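Local structure of type-iv like pilin ttha1219 (Thermus thermophilus, 5G23) at residues B[59-64]-B[230-235]; B[147-152]-B[171-176]; B[200-205]-B[226-231]. The protein is a type IV pilin-like protein, similar to type II secretion pseudopilins, that probably takes part in DNA uptake during natural competence. All coordinates share one frame; numbering follows the deposited sequence.

Overall arrangement
All three contacts lie at the four-stranded antiparallel sheet of the pilin's globular part or at its border with the N-terminal helix. Contact 1 closes a long loop in the chain, from helix 44-61 to the C-terminal tail. Contacts 2 and 3 follow in series within that span. Contacts 1 and 3 share Q230 and T231, with centres about 14 Å apart. Contact 2 pairs strands 141-151 and 173-184. Contact 3 lays a loop against strand 221-230, the next strand of that sheet. The centres of contacts 1 and 2 are about 10 Å apart, as are those of 2 and 3. T231 probably hydrogen-bonds to V173 through its OG1 and to S174 through its backbone, so the tail is tied to the sheet.

Contact 1: residues B[59-64]-B[230-235]; sequences ELYTVG and QTPNLA
Y61 and P232 cross at about a right angle where residues 59-64 meet the C-terminal tail. The ring of Y61 lies obliquely to its partners. Its CE1 comes 3.7 Å from P232 CD, and its OH is 3.6 Å from P232 CG. With CG anti to the backbone N (chi1 -180°), the ring is brought alongside Q230 O and P232. Its CD1 approaches Q230 O at 3.2 Å. That carbonyl oxygen is buried here and has no polar partner in the model. E94 of the second subunit also packs on Y61.

A second close-packed part is at V63 and G64. N233 points its CB at the loop, and this atom is 3.3 Å from V63 O. L234 CD2 lies 4.0 Å from G64 CA. G64 has no side chain, so both residues can come close to the backbone. V63 CG1 and L234 CD2 make a looser apolar contact, and both side chains also rest on L72 of strand 69-75.

The arrangement follows the general type IV pilin plan, in which the N-terminal helix packs on a globular beta domain. T62 OG1 bonds back to E59 O at 2.8 Å, three residues earlier. No direct hydrogen bond joins the two segments. A water lies between them, accepting from N233 N at 3.1 Å and also lying within bonding distance of Y61 O and V63 O.

Towards the outside the fit is looser. P232 is exposed. Q230 is partly so, and the end of its side chain leads away from residues 59-64. E95 of the second subunit packs on it.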
# COMPACT_ATOMS: atom_id res chain seq x y z
N GLU B 59 5.86 -4.50 -2.08
CA GLU B 59 7.08 -4.02 -2.60
C GLU B 59 8.22 -5.05 -2.42
O GLU B 59 9.05 -5.23 -3.30
CB GLU B 59 7.35 -2.70 -1.89
CG GLU B 59 8.59 -1.94 -2.26
CD GLU B 59 8.38 -1.06 -3.45
OE1 GLU B 59 7.22 -0.96 -3.91
OE2 GLU B 59 9.40 -0.61 -3.97
N LEU B 60 8.31 -5.67 -1.26
CA LEU B 60 9.42 -6.54 -0.95
C LEU B 60 9.31 -7.92 -1.63
O LEU B 60 10.35 -8.54 -1.90
CB LEU B 60 9.60 -6.69 0.57
CG LEU B 60 10.05 -5.38 1.24
CD1 LEU B 60 9.99 -5.48 2.75
CD2 LEU B 60 11.47 -4.96 0.83
N TYR B 61 8.10 -8.37 -1.93
CA TYR B 61 7.90 -9.63 -2.64
C TYR B 61 8.66 -9.62 -3.98
O TYR B 61 9.12 -10.65 -4.43
CB TYR B 61 6.43 -9.85 -2.91
CG TYR B 61 6.12 -11.12 -3.63
CD1 TYR B 61 6.00 -12.31 -2.91
CD2 TYR B 61 5.95 -11.16 -5.01
CE1 TYR B 61 5.70 -13.50 -3.55
CE2 TYR B 61 5.63 -12.34 -5.65
CZ TYR B 61 5.54 -13.53 -4.90
OH TYR B 61 5.26 -14.74 -5.50
N THR B 62 8.73 -8.47 -4.60
CA THR B 62 9.35 -8.35 -5.91
C THR B 62 10.91 -8.35 -5.88
O THR B 62 11.54 -8.44 -6.89
CB THR B 62 8.84 -7.07 -6.65
OG1 THR B 62 9.35 -5.87 -6.06
CG2 THR B 62 7.36 -6.90 -6.57
N VAL B 63 11.52 -8.20 -4.70
CA VAL B 63 12.96 -7.98 -4.65
C VAL B 63 13.67 -9.15 -5.26
O VAL B 63 13.36 -10.29 -4.97
CB VAL B 63 13.39 -7.66 -3.20
CG1 VAL B 63 14.88 -7.68 -3.10
CG2 VAL B 63 12.89 -6.28 -2.83
N GLY B 64 14.62 -8.87 -6.16
CA GLY B 64 15.37 -9.87 -6.81
C GLY B 64 14.83 -10.26 -8.18
O GLY B 64 15.48 -10.96 -8.90
N GLN B 230 7.00 -13.77 1.45
CA GLN B 230 7.79 -14.75 0.74
C GLN B 230 8.70 -13.98 -0.23
O GLN B 230 8.31 -12.92 -0.76
CB GLN B 230 6.90 -15.78 0.03
CG GLN B 230 5.97 -16.51 0.92
CD GLN B 230 6.66 -17.35 1.96
OE1 GLN B 230 6.33 -17.22 3.13
NE2 GLN B 230 7.63 -18.16 1.59
N THR B 231 9.90 -14.52 -0.48
CA THR B 231 10.83 -13.90 -1.37
C THR B 231 11.33 -14.92 -2.39
O THR B 231 12.51 -15.28 -2.42
CB THR B 231 12.00 -13.27 -0.60
OG1 THR B 231 12.62 -14.27 0.21
CG2 THR B 231 11.55 -12.11 0.30
N PRO B 232 10.43 -15.44 -3.24
CA PRO B 232 10.82 -16.51 -4.14
C PRO B 232 11.95 -16.09 -5.10
O PRO B 232 12.77 -16.94 -5.51
CB PRO B 232 9.52 -16.85 -4.89
CG PRO B 232 8.66 -15.65 -4.73
CD PRO B 232 9.01 -15.10 -3.37
N ASN B 233 12.04 -14.81 -5.47
CA ASN B 233 13.15 -14.40 -6.34
C ASN B 233 14.51 -14.47 -5.64
O ASN B 233 15.54 -14.43 -6.32
CB ASN B 233 12.90 -13.01 -6.87
CG ASN B 233 11.54 -12.87 -7.53
OD1 ASN B 233 10.81 -11.93 -7.24
ND2 ASN B 233 11.17 -13.80 -8.35
N LEU B 234 14.57 -14.55 -4.31
CA LEU B 234 15.86 -14.67 -3.62
C LEU B 234 16.27 -16.08 -3.26
O LEU B 234 17.26 -16.29 -2.52
CB LEU B 234 15.84 -13.86 -2.34
CG LEU B 234 15.48 -12.38 -2.45
CD1 LEU B 234 15.48 -11.81 -1.07
CD2 LEU B 234 16.45 -11.65 -3.35
N ALA B 235 15.41 -17.02 -3.61
CA ALA B 235 15.54 -18.39 -3.17
C ALA B 235 16.00 -19.18 -4.35
O ALA B 235 16.27 -20.34 -4.17
CB ALA B 235 14.20 -18.93 -2.63
O HOH W 1 11.38 -12.18 -4.05

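Contact 2: residues B[147-152]-B[171-176]; sequences VAYLEG and PKVSAL
L150 fits against two residues of the opposite strand, S174 and A175. Its CD2 lies 3.5 Å from S174 OG, and its CB faces A175 CB at 4.3 Å. The backbone explains this double contact. L150 N donates to A175 O at 2.9 Å, while L150 O accepts from S174 N with an angle of 164° at the hydrogen. One residue is thus set against two, as in a classic beta bulge, and S174 has the matching helix-like backbone angles.

The other face carries Y149, V173 and L176. L176 CD2 is a bump that sits between Y149 CB and A148 O, 3.8 Å from each. V173 CG1 also comes up to Y149 CB, at 4.0 Å. V173 CG2 is the bump against the phenol ring, 3.9 Å from Y149 CD2, and the two side chains cross at about a right angle.

Towards the strand end, the chain of E151 runs out extended (chi1 180°, chi2 -169°). This brings its carboxylate across P171, with OE2 3.4 Å from P171 CB. OE1 forms a salt bridge with K156. One water joins E151 OE2 to K172 N. A second links G152 N to K172 O.

Strand 154-156 flanks 141-151 on its other edge, and its W155 packs on A148 and L150. Strand 221-230 borders 173-184. Q160 and V162 of strand 160-165 cover V173, and L74 of strand 69-75 meets V147 and Y149.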
# COMPACT_ATOMS: atom_id res chain seq x y z
N VAL B 147 13.29 -6.62 11.07
CA VAL B 147 13.19 -7.50 9.91
C VAL B 147 14.13 -8.69 10.16
O VAL B 147 15.29 -8.48 10.48
CB VAL B 147 13.67 -6.81 8.63
CG1 VAL B 147 13.54 -7.69 7.42
CG2 VAL B 147 12.88 -5.49 8.40
N ALA B 148 13.61 -9.89 10.06
CA ALA B 148 14.38 -11.12 10.12
C ALA B 148 14.21 -11.85 8.78
O ALA B 148 13.34 -11.49 7.98
CB ALA B 148 13.85 -12.01 11.22
N TYR B 149 15.08 -12.82 8.52
CA TYR B 149 15.00 -13.55 7.30
C TYR B 149 15.13 -15.06 7.53
O TYR B 149 15.77 -15.53 8.48
CB TYR B 149 16.07 -13.06 6.30
CG TYR B 149 17.49 -13.30 6.72
CD1 TYR B 149 18.16 -12.36 7.46
CD2 TYR B 149 18.23 -14.43 6.23
CE1 TYR B 149 19.47 -12.55 7.82
CE2 TYR B 149 19.55 -14.59 6.55
CZ TYR B 149 20.16 -13.62 7.32
OH TYR B 149 21.45 -13.79 7.69
N LEU B 150 14.54 -15.82 6.61
CA LEU B 150 14.51 -17.26 6.73
C LEU B 150 15.48 -17.84 5.73
O LEU B 150 15.35 -17.63 4.52
CB LEU B 150 13.10 -17.78 6.47
CG LEU B 150 12.89 -19.30 6.55
CD1 LEU B 150 13.30 -19.86 7.91
CD2 LEU B 150 11.45 -19.62 6.26
N GLU B 151 16.51 -18.52 6.22
CA GLU B 151 17.52 -19.14 5.35
C GLU B 151 17.57 -20.63 5.65
O GLU B 151 17.91 -21.04 6.77
CB GLU B 151 18.91 -18.58 5.58
CG GLU B 151 19.97 -19.22 4.68
CD GLU B 151 21.38 -18.86 5.06
OE1 GLU B 151 21.56 -18.01 5.95
OE2 GLU B 151 22.31 -19.45 4.45
N GLY B 152 17.16 -21.44 4.69
CA GLY B 152 17.18 -22.90 4.88
C GLY B 152 16.44 -23.40 6.10
O GLY B 152 16.97 -24.25 6.78
N PRO B 171 23.21 -15.75 0.21
CA PRO B 171 22.59 -17.04 0.58
C PRO B 171 21.18 -17.16 0.01
O PRO B 171 20.70 -16.20 -0.57
CB PRO B 171 22.50 -16.95 2.10
CG PRO B 171 22.32 -15.50 2.34
CD PRO B 171 23.25 -14.82 1.35
N LYS B 172 20.54 -18.30 0.25
CA LYS B 172 19.19 -18.54 -0.22
C LYS B 172 18.19 -18.09 0.82
O LYS B 172 18.00 -18.73 1.85
CB LYS B 172 18.92 -20.03 -0.54
CG LYS B 172 19.23 -20.47 -1.94
CD LYS B 172 20.68 -20.89 -2.09
CE LYS B 172 21.00 -21.40 -3.52
NZ LYS B 172 22.42 -21.17 -3.93
N VAL B 173 17.51 -16.99 0.57
CA VAL B 173 16.56 -16.44 1.50
C VAL B 173 15.16 -16.72 0.99
O VAL B 173 14.81 -16.34 -0.09
CB VAL B 173 16.75 -14.91 1.67
CG1 VAL B 173 15.64 -14.30 2.50
CG2 VAL B 173 18.10 -14.63 2.33
N SER B 174 14.38 -17.41 1.76
CA SER B 174 13.06 -17.82 1.29
C SER B 174 11.94 -16.86 1.72
O SER B 174 10.86 -16.91 1.13
CB SER B 174 12.80 -19.27 1.65
OG SER B 174 12.59 -19.44 2.98
N ALA B 175 12.16 -16.11 2.79
CA ALA B 175 11.13 -15.20 3.35
C ALA B 175 11.70 -14.17 4.26
O ALA B 175 12.81 -14.34 4.78
CB ALA B 175 10.04 -15.98 4.04
N LEU B 176 10.96 -13.09 4.48
CA LEU B 176 11.28 -12.04 5.44
C LEU B 176 10.14 -12.01 6.46
O LEU B 176 8.98 -12.23 6.08
CB LEU B 176 11.39 -10.68 4.81
CG LEU B 176 12.44 -10.51 3.71
CD1 LEU B 176 12.36 -9.12 3.14
CD2 LEU B 176 13.84 -10.77 4.26
O HOH W 2 21.69 -20.47 1.42
O HOH W 3 16.46 -20.81 2.25

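Contact 3: residues B[200-205]-B[226-231]; sequences SYPPGL and LWIVQT
The flat ring of Y201 and the L226 side chain cross at about a right angle, and L226 CD2 approaches ring atom CD1 obliquely at 3.9 Å. L212 also touches this ring. Next to it stands the puckered ring of P202. P202 and I228 reach toward each other, and P202 CG meets I228 CD1 at 3.8 Å. W155 of strand 154-156 also packs against this proline.

L226 reaches the loop through both branches. Its chi1 of 176° turns CG opposite the backbone N and sets the two methyls apart in their tasks. CD2 reaches Y201 and also lies 3.8 Å from S200 O, while CD1 meets L205 CD2 at 4.3 Å.

The contact lays an irregular loop on the edge strand of the four-stranded sheet. P202 to L205 form a type II beta turn, closed by L205 N to P202 O at 3.1 Å. G204 supplies the positive phi (86°) of its third position. No hydrogen bond crosses between loop and strand.

L226 and I228 point to the loop, whereas W227 points away from it. The W227 side chain packs on A53, L56 and A57 of helix 44-61. The loop residues also touch a crystal neighbour.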
# COMPACT_ATOMS: atom_id res chain seq x y z
N SER B 200 1.35 -14.33 16.04
CA SER B 200 1.35 -15.75 15.68
C SER B 200 2.61 -15.99 14.95
O SER B 200 2.78 -15.48 13.85
CB SER B 200 0.23 -16.09 14.70
OG SER B 200 -0.98 -15.90 15.35
N TYR B 201 3.53 -16.71 15.53
CA TYR B 201 4.83 -16.85 14.90
C TYR B 201 4.85 -18.03 13.98
O TYR B 201 4.33 -19.10 14.29
CB TYR B 201 5.91 -17.05 15.96
CG TYR B 201 6.12 -15.92 16.89
CD1 TYR B 201 7.00 -14.89 16.59
CD2 TYR B 201 5.47 -15.89 18.14
CE1 TYR B 201 7.24 -13.86 17.51
CE2 TYR B 201 5.72 -14.90 19.05
CZ TYR B 201 6.58 -13.88 18.73
OH TYR B 201 6.80 -12.88 19.68
N PRO B 202 5.54 -17.91 12.86
CA PRO B 202 5.86 -19.09 12.15
C PRO B 202 6.88 -19.98 12.84
O PRO B 202 7.60 -19.55 13.73
CB PRO B 202 6.48 -18.54 10.85
CG PRO B 202 7.11 -17.27 11.25
CD PRO B 202 6.29 -16.74 12.39
N PRO B 203 6.99 -21.23 12.36
CA PRO B 203 7.94 -22.14 12.95
C PRO B 203 9.34 -21.59 13.03
O PRO B 203 9.88 -21.13 12.04
CB PRO B 203 7.86 -23.36 12.03
CG PRO B 203 6.48 -23.34 11.48
CD PRO B 203 6.17 -21.89 11.32
N GLY B 204 9.94 -21.68 14.20
CA GLY B 204 11.30 -21.32 14.38
C GLY B 204 11.54 -19.84 14.66
O GLY B 204 12.66 -19.49 15.01
N LEU B 205 10.55 -18.96 14.55
CA LEU B 205 10.75 -17.52 14.84
C LEU B 205 10.32 -17.20 16.27
O LEU B 205 9.21 -17.63 16.70
CB LEU B 205 9.96 -16.65 13.87
CG LEU B 205 10.16 -15.15 13.97
CD1 LEU B 205 11.60 -14.73 13.69
CD2 LEU B 205 9.28 -14.44 12.96
N LEU B 226 3.05 -8.46 13.11
CA LEU B 226 4.07 -9.33 12.49
C LEU B 226 3.51 -9.87 11.18
O LEU B 226 2.41 -10.43 11.16
CB LEU B 226 4.43 -10.50 13.39
CG LEU B 226 5.41 -11.55 12.86
CD1 LEU B 226 6.79 -10.98 12.76
CD2 LEU B 226 5.41 -12.77 13.74
N TRP B 227 4.29 -9.78 10.08
CA TRP B 227 3.87 -10.38 8.85
C TRP B 227 5.06 -11.00 8.10
O TRP B 227 6.18 -10.53 8.27
CB TRP B 227 3.04 -9.40 8.03
CG TRP B 227 3.75 -8.23 7.41
CD1 TRP B 227 3.94 -8.08 6.12
CD2 TRP B 227 4.22 -7.04 8.02
NE1 TRP B 227 4.57 -6.92 5.85
CE2 TRP B 227 4.76 -6.25 7.02
CE3 TRP B 227 4.32 -6.59 9.35
CZ2 TRP B 227 5.35 -5.02 7.26
CZ3 TRP B 227 4.84 -5.33 9.61
CH2 TRP B 227 5.37 -4.55 8.57
N ILE B 228 4.77 -12.04 7.34
CA ILE B 228 5.75 -12.79 6.63
C ILE B 228 5.57 -12.55 5.16
O ILE B 228 4.46 -12.59 4.66
CB ILE B 228 5.57 -14.29 6.85
CG1 ILE B 228 5.51 -14.61 8.32
CG2 ILE B 228 6.70 -15.01 6.12
CD1 ILE B 228 6.69 -14.10 9.15
N VAL B 229 6.66 -12.22 4.49
CA VAL B 229 6.69 -11.95 3.05
C VAL B 229 7.56 -12.96 2.37
O VAL B 229 8.75 -13.06 2.70
CB VAL B 229 7.27 -10.56 2.78
CG1 VAL B 229 7.17 -10.29 1.29
CG2 VAL B 229 6.47 -9.49 3.50
N GLN B 230 7.00 -13.77 1.45
CA GLN B 230 7.79 -14.75 0.74
C GLN B 230 8.70 -13.98 -0.23
O GLN B 230 8.31 -12.92 -0.76
CB GLN B 230 6.90 -15.78 0.03
CG GLN B 230 5.97 -16.51 0.92
CD GLN B 230 6.66 -17.35 1.96
OE1 GLN B 230 6.33 -17.22 3.13
NE2 GLN B 230 7.63 -18.16 1.59
N THR B 231 9.90 -14.52 -0.48
CA THR B 231 10.83 -13.90 -1.37
C THR B 231 11.33 -14.92 -2.39
O THR B 231 12.51 -15.28 -2.42
CB THR B 231 12.00 -13.27 -0.60
OG1 THR B 231 12.62 -14.27 0.21
CG2 THR B 231 11.55 -12.11 0.30